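Local coordinates for uncharacterized protein (PDB 4R7F), which is of unknown function but binds magnesium, has immunoglobulin-like beta-sandwich domains and carries a region related to the first domain of type 9 secretion system plug proteins, at residues E223-E228 with Y257-G262; Y346-V351 with G361-N366. All blocks are in the same frame, centred on the assembly; numbering follows the deposited sequence.

Overall arrangement
Interactions 1 and 2 have centres about 9 Å apart and meet on one sheet, in which strands 225-228 and 342-352 are antiparallel neighbours. The loop segments 257-262 and 361-366 pack beside these strands and touch each other: Arg259 N lies 2.7 Å from Ile363 O, a probable hydrogen bond, and Arg259 NH2 makes a salt bridge of 2.8 Å to Glu364 OE1. The other carboxylate oxygen of Glu364 faces Arg225, so its charge is shared by one arginine from each segment of interaction 1. Glu223 leads from interaction 1 to the magnesium ion, which Asp269, Asp271 and Gln371 also bind; in interaction 2 the side chain of Gln347 lies about 8 Å from that ion.

Interaction 1 of 2, residues E223-E228 with Y257-G262; sequences EYRRME and YRRDKG. With MG (magnesium ion), chain G.
The carbonyl of Glu223 receives Arg259 almost head-on: NH2 bonds to Glu223 O at 2.7 Å, the oxygen lying in the guanidinium plane, and Arg259 NH1 adds a weak second bond at 3.2 Å. The Glu223 side chain bends at chi2 (-59°) and turns away from this loop; Glu223 OE1 binds the magnesium ion at 2.4 Å while OE2 bonds to Tyr264 OH. Next along, Tyr224 points away from the loop and rests on Gln347. Strand 225-228 then starts beside strand 342-352, in one sheet of a probable immunoglobulin-like sandwich. Arg225 reaches toward the 257-262 loop with an extended chain and gives NH2 to Tyr257 O at 2.9 Å, nearly straight and in its own guanidinium plane but above the carbonyl plane. Water 1 links Arg225 NH1 to Tyr257 N. The two arginines run past each other in opposite directions, Arg259 NE sitting over the Arg225 guanidinium, planes 48° apart; both also reach Glu364, whose carboxylate probably offsets their like charges. A leucine in place of Arg225 would probably leave Tyr257 O without this donor and Glu364 with one cationic partner fewer. Met227, present as selenomethionine, packs on Val293 and Phe295 of another sheet.

Interaction 2 of 2, residues Y346-V351 with G361-N366; sequences YQYLFV and GPIEGN
Glu364 lays its carboxylate against the backbone of strand 342-352 at Tyr348, with OE2 taking the hydrogen bond from Tyr348 N at 2.8 Å through its anti lone pair (N-H...O 145°). A bend at chi2 folds the Glu364 chain back to this position. The planes of the carboxylate and the Tyr348 ring are nearly parallel, 11° apart, and OE2 stands 3.5 Å from Tyr348 CD2. Gln347 approaches the same oxygen with its aliphatic part, CB lying 3.4 Å from Glu364 OE2, while its amide runs on to Asn310. Arg225 also reaches OE2, so a backbone N-H and a guanidinium grip this buried oxygen together and would be expected to stabilise its negative charge.

Farther along, the packing is apolar. The CG2 branch of Ile363 meets Tyr348 CB at 3.7 Å, and Pro362 crosses Phe350 at about a right angle, its CG 3.8 Å from Phe350 CB. With CG of Phe350 anti to the backbone N (chi1 179°), the far end of the ring leads away from the loop, while CB and the near ring atom CD2 both meet Pro362 CG. Water 3 joins the two backbones, donating to Tyr348 O at 2.9 Å and accepting from Ile363 N.

Strand 342-352 is flanked by strands 225-228 and 305-310, with Gln347 and Leu349 pairing through their backbones to Asn310 and Tyr308. Tyr348 and Ile363 both pack on Leu297 of strand 290-298, in another sheet, and Tyr348 OH bonds to Asp256 in the loop following strand 248-253.

Interaction 1 of 2, residues E223-E228 with Y257-G262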
loop_
_atom_site.group_PDB
_atom_site.type_symbol
_atom_site.label_atom_id
_atom_site.label_comp_id
_atom_site.label_asym_id
_atom_site.label_seq_id
_atom_site.Cartn_x
_atom_site.Cartn_y
_atom_site.Cartn_z
ATOM N N GLU A 223 -5.599 11.530 9.589
ATOM C CA GLU A 223 -6.176 11.246 8.272
ATOM C C GLU A 223 -6.895 12.496 7.842
ATOM O O GLU A 223 -7.489 13.216 8.661
ATOM C CB GLU A 223 -7.125 10.031 8.259
ATOM C CG GLU A 223 -6.550 8.737 8.892
ATOM C CD GLU A 223 -5.257 8.200 8.258
ATOM O OE1 GLU A 223 -4.810 8.653 7.168
ATOM O OE2 GLU A 223 -4.664 7.302 8.895
ATOM N N TYR A 224 -6.793 12.768 6.555
ATOM C CA TYR A 224 -7.365 13.962 5.997
ATOM C C TYR A 224 -8.868 13.819 6.103
ATOM O O TYR A 224 -9.442 12.699 6.132
ATOM C CB TYR A 224 -6.950 14.162 4.523
ATOM C CG TYR A 224 -5.534 14.641 4.314
ATOM C CD1 TYR A 224 -4.468 13.854 4.620
ATOM C CD2 TYR A 224 -5.269 15.910 3.780
ATOM C CE1 TYR A 224 -3.160 14.299 4.436
ATOM C CE2 TYR A 224 -3.988 16.368 3.603
ATOM C CZ TYR A 224 -2.920 15.549 3.916
ATOM O OH TYR A 224 -1.618 15.976 3.746
ATOM N N ARG A 225 -9.492 14.987 6.190
ATOM C CA ARG A 225 -10.920 15.124 6.128
ATOM C C ARG A 225 -11.376 14.872 4.710
ATOM O O ARG A 225 -10.642 15.175 3.741
ATOM C CB ARG A 225 -11.341 16.541 6.532
ATOM C CG ARG A 225 -11.045 16.902 7.975
ATOM C CD ARG A 225 -11.079 18.409 8.167
ATOM N NE ARG A 225 -10.492 18.840 9.414
ATOM C CZ ARG A 225 -11.133 18.902 10.576
ATOM N NH1 ARG A 225 -12.403 18.538 10.690
ATOM N NH2 ARG A 225 -10.484 19.332 11.637
ATOM N N ARG A 226 -12.592 14.331 4.583
ATOM C CA ARG A 226 -13.131 13.982 3.253
ATOM C C ARG A 226 -14.508 14.544 3.077
ATOM O O ARG A 226 -15.262 14.744 4.043
ATOM C CB ARG A 226 -13.139 12.470 3.006
ATOM C CG ARG A 226 -11.754 11.820 3.039
ATOM C CD ARG A 226 -11.791 10.354 3.453
ATOM N NE ARG A 226 -12.645 9.521 2.584
ATOM C CZ ARG A 226 -13.551 8.628 3.002
ATOM N NH1 ARG A 226 -13.766 8.399 4.298
ATOM N NH2 ARG A 226 -14.251 7.942 2.112
HETATM N N MSE A 227 -14.821 14.775 1.807
HETATM C CA MSE A 227 -16.018 15.478 1.376
HETATM C C MSE A 227 -16.221 15.056 -0.058
HETATM O O MSE A 227 -15.245 14.809 -0.762
HETATM C CB MSE A 227 -15.531 16.915 1.592
HETATM C CG MSE A 227 -16.269 18.023 0.950
HETATM SE SE MSE A 227 -15.805 18.245 -0.905
HETATM C CE MSE A 227 -14.605 19.777 -1.047
ATOM N N GLU A 228 -17.469 14.947 -0.506
ATOM C CA GLU A 228 -17.775 14.560 -1.896
ATOM C C GLU A 228 -19.035 15.244 -2.336
ATOM O O GLU A 228 -19.997 15.309 -1.574
ATOM C CB GLU A 228 -18.082 13.074 -2.037
ATOM C CG GLU A 228 -16.969 12.097 -1.745
ATOM C CD GLU A 228 -17.370 10.671 -2.107
ATOM O OE1 GLU A 228 -18.299 10.522 -2.934
ATOM O OE2 GLU A 228 -16.765 9.712 -1.562
ATOM N N TYR A 257 -14.561 20.684 13.183
ATOM C CA TYR A 257 -14.129 21.029 14.526
ATOM C C TYR A 257 -12.681 20.580 14.683
ATOM O O TYR A 257 -12.228 19.724 13.942
ATOM C CB TYR A 257 -15.044 20.365 15.594
ATOM C CG TYR A 257 -16.537 20.736 15.470
ATOM C CD1 TYR A 257 -17.391 20.005 14.648
ATOM C CD2 TYR A 257 -17.063 21.821 16.151
ATOM C CE1 TYR A 257 -18.722 20.351 14.500
ATOM C CE2 TYR A 257 -18.391 22.175 16.030
ATOM C CZ TYR A 257 -19.213 21.434 15.198
ATOM O OH TYR A 257 -20.516 21.791 15.030
ATOM N N ARG A 258 -11.961 21.178 15.632
ATOM C CA ARG A 258 -10.626 20.706 16.008
ATOM C C ARG A 258 -10.684 19.229 16.369
ATOM O O ARG A 258 -11.641 18.776 16.959
ATOM C CB ARG A 258 -10.036 21.539 17.145
ATOM C CG ARG A 258 -9.733 22.960 16.671
ATOM C CD ARG A 258 -9.134 23.895 17.714
ATOM N NE ARG A 258 -7.808 23.473 18.162
ATOM C CZ ARG A 258 -6.990 24.185 18.946
ATOM N NH1 ARG A 258 -7.344 25.387 19.382
ATOM N NH2 ARG A 258 -5.792 23.700 19.282
ATOM N N ARG A 259 -9.673 18.481 15.937
ATOM C CA ARG A 259 -9.598 17.042 16.175
ATOM C C ARG A 259 -8.377 16.677 17.020
ATOM O O ARG A 259 -8.052 15.515 17.156
ATOM C CB ARG A 259 -9.530 16.286 14.835
ATOM C CG ARG A 259 -10.815 16.351 14.040
ATOM C CD ARG A 259 -10.839 15.402 12.859
ATOM N NE ARG A 259 -9.774 15.741 11.919
ATOM C CZ ARG A 259 -9.306 14.942 10.970
ATOM N NH1 ARG A 259 -9.813 13.747 10.808
ATOM N NH2 ARG A 259 -8.323 15.345 10.174
ATOM N N ASP A 260 -7.698 17.662 17.583
ATOM C CA ASP A 260 -6.457 17.411 18.337
ATOM C C ASP A 260 -6.647 16.852 19.763
ATOM O O ASP A 260 -5.693 16.381 20.368
ATOM C CB ASP A 260 -5.640 18.703 18.462
ATOM C CG ASP A 260 -6.412 19.804 19.157
ATOM O OD1 ASP A 260 -7.600 19.923 18.859
ATOM O OD2 ASP A 260 -5.853 20.548 19.973
ATOM N N LYS A 261 -7.844 16.935 20.315
ATOM C CA LYS A 261 -8.028 16.602 21.724
ATOM C C LYS A 261 -8.695 15.228 21.848
ATOM O O LYS A 261 -9.592 15.056 22.658
ATOM C CB LYS A 261 -8.897 17.673 22.419
ATOM C CG LYS A 261 -8.385 19.113 22.387
ATOM C CD LYS A 261 -9.534 20.119 22.577
ATOM C CE LYS A 261 -10.221 20.502 21.259
ATOM N NZ LYS A 261 -9.432 21.516 20.488
ATOM N N GLY A 262 -8.269 14.248 21.060
ATOM C CA GLY A 262 -9.031 13.009 20.957
ATOM C C GLY A 262 -8.264 11.694 20.921
ATOM O O GLY A 262 -7.196 11.565 21.483
HETATM MG MG MG G . -3.449 9.481 5.425
HETATM O O HOH W 1 -14.699 17.656 12.591
HETATM O O HOH W 2 -2.797 11.412 6.670
#

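Interaction 2 of 2, residues Y346-V351 with G361-N366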
loop_
_atom_site.group_PDB
_atom_site.type_symbol
_atom_site.label_atom_id
_atom_site.label_comp_id
_atom_site.label_asym_id
_atom_site.label_seq_id
_atom_site.Cartn_x
_atom_site.Cartn_y
_atom_site.Cartn_z
ATOM N N TYR A 346 -8.913 17.010 2.469
ATOM C CA TYR A 346 -8.490 18.320 2.894
ATOM C C TYR A 346 -8.178 18.331 4.377
ATOM O O TYR A 346 -8.596 17.451 5.104
ATOM C CB TYR A 346 -9.554 19.395 2.556
ATOM C CG TYR A 346 -10.837 19.344 3.377
ATOM C CD1 TYR A 346 -11.866 18.457 3.081
ATOM C CD2 TYR A 346 -11.028 20.213 4.439
ATOM C CE1 TYR A 346 -13.051 18.456 3.843
ATOM C CE2 TYR A 346 -12.189 20.204 5.196
ATOM C CZ TYR A 346 -13.194 19.324 4.915
ATOM O OH TYR A 346 -14.341 19.372 5.698
ATOM N N GLN A 347 -7.438 19.348 4.811
ATOM C CA GLN A 347 -7.188 19.565 6.215
ATOM C C GLN A 347 -6.808 21.010 6.429
ATOM O O GLN A 347 -6.657 21.811 5.482
ATOM C CB GLN A 347 -6.071 18.662 6.701
ATOM C CG GLN A 347 -4.735 19.057 6.154
ATOM C CD GLN A 347 -3.592 18.154 6.594
ATOM O OE1 GLN A 347 -3.729 17.293 7.466
ATOM N NE2 GLN A 347 -2.436 18.360 5.981
ATOM N N TYR A 348 -6.618 21.324 7.692
ATOM C CA TYR A 348 -6.389 22.658 8.137
ATOM C C TYR A 348 -5.046 22.717 8.851
ATOM O O TYR A 348 -4.847 22.061 9.864
ATOM C CB TYR A 348 -7.501 23.055 9.106
ATOM C CG TYR A 348 -8.895 23.146 8.503
ATOM C CD1 TYR A 348 -9.269 24.189 7.635
ATOM C CD2 TYR A 348 -9.863 22.230 8.857
ATOM C CE1 TYR A 348 -10.559 24.266 7.135
ATOM C CE2 TYR A 348 -11.136 22.300 8.351
ATOM C CZ TYR A 348 -11.488 23.297 7.493
ATOM O OH TYR A 348 -12.795 23.313 7.048
ATOM N N LEU A 349 -4.137 23.519 8.323
ATOM C CA LEU A 349 -2.827 23.658 8.910
ATOM C C LEU A 349 -2.706 25.035 9.530
ATOM O O LEU A 349 -3.204 25.995 8.995
ATOM C CB LEU A 349 -1.750 23.506 7.843
ATOM C CG LEU A 349 -1.571 22.158 7.162
ATOM C CD1 LEU A 349 -0.395 22.268 6.188
ATOM C CD2 LEU A 349 -1.302 21.068 8.183
ATOM N N PHE A 350 -2.020 25.094 10.652
ATOM C CA PHE A 350 -1.650 26.310 11.329
ATOM C C PHE A 350 -0.192 26.676 10.988
ATOM O O PHE A 350 0.700 25.841 11.112
ATOM C CB PHE A 350 -1.768 26.049 12.842
ATOM C CG PHE A 350 -1.396 27.200 13.692
ATOM C CD1 PHE A 350 -2.200 28.328 13.742
ATOM C CD2 PHE A 350 -0.240 27.166 14.452
ATOM C CE1 PHE A 350 -1.851 29.417 14.534
ATOM C CE2 PHE A 350 0.111 28.244 15.248
ATOM C CZ PHE A 350 -0.706 29.364 15.299
ATOM N N VAL A 351 0.057 27.922 10.618
ATOM C CA VAL A 351 1.426 28.409 10.371
ATOM C C VAL A 351 1.699 29.494 11.396
ATOM O O VAL A 351 1.039 30.536 11.359
ATOM C CB VAL A 351 1.585 28.996 8.966
ATOM C CG1 VAL A 351 3.010 29.474 8.748
ATOM C CG2 VAL A 351 1.203 27.969 7.917
ATOM N N GLY A 361 -0.733 19.805 14.155
ATOM C CA GLY A 361 -1.018 19.601 15.563
ATOM C C GLY A 361 -2.212 20.352 16.126
ATOM O O GLY A 361 -3.033 19.780 16.830
ATOM N N PRO A 362 -2.284 21.656 15.868
ATOM C CA PRO A 362 -3.303 22.464 16.569
ATOM C C PRO A 362 -4.757 22.145 16.180
ATOM O O PRO A 362 -5.609 22.073 17.039
ATOM C CB PRO A 362 -2.918 23.898 16.202
ATOM C CG PRO A 362 -1.465 23.846 15.879
ATOM C CD PRO A 362 -1.272 22.501 15.200
ATOM N N ILE A 363 -5.036 21.891 14.911
ATOM C CA ILE A 363 -6.415 21.608 14.485
ATOM C C ILE A 363 -6.711 20.133 14.137
ATOM O O ILE A 363 -7.819 19.629 14.388
ATOM C CB ILE A 363 -6.716 22.499 13.272
ATOM C CG1 ILE A 363 -6.585 23.960 13.717
ATOM C CG2 ILE A 363 -8.091 22.188 12.683
ATOM C CD1 ILE A 363 -6.276 24.915 12.604
ATOM N N GLU A 364 -5.739 19.459 13.529
ATOM C CA GLU A 364 -5.950 18.111 13.058
ATOM C C GLU A 364 -5.486 17.089 14.076
ATOM O O GLU A 364 -5.998 15.984 14.115
ATOM C CB GLU A 364 -5.269 17.890 11.705
ATOM C CG GLU A 364 -5.773 18.821 10.618
ATOM C CD GLU A 364 -7.273 18.765 10.374
ATOM O OE1 GLU A 364 -8.016 17.967 11.017
ATOM O OE2 GLU A 364 -7.744 19.549 9.510
ATOM N N GLY A 365 -4.544 17.494 14.918
ATOM C CA GLY A 365 -3.927 16.618 15.902
ATOM C C GLY A 365 -2.792 15.802 15.292
ATOM O O GLY A 365 -2.632 15.749 14.063
ATOM N N ASN A 366 -2.007 15.166 16.164
ATOM C CA ASN A 366 -0.867 14.370 15.754
ATOM C C ASN A 366 -0.989 13.003 16.440
ATOM O O ASN A 366 -0.850 12.880 17.645
ATOM C CB ASN A 366 0.452 15.066 16.133
ATOM C CG ASN A 366 0.816 16.208 15.204
ATOM O OD1 ASN A 366 0.507 16.186 14.002
ATOM N ND2 ASN A 366 1.461 17.242 15.758
HETATM O O HOH W 3 -3.445 22.322 12.356
#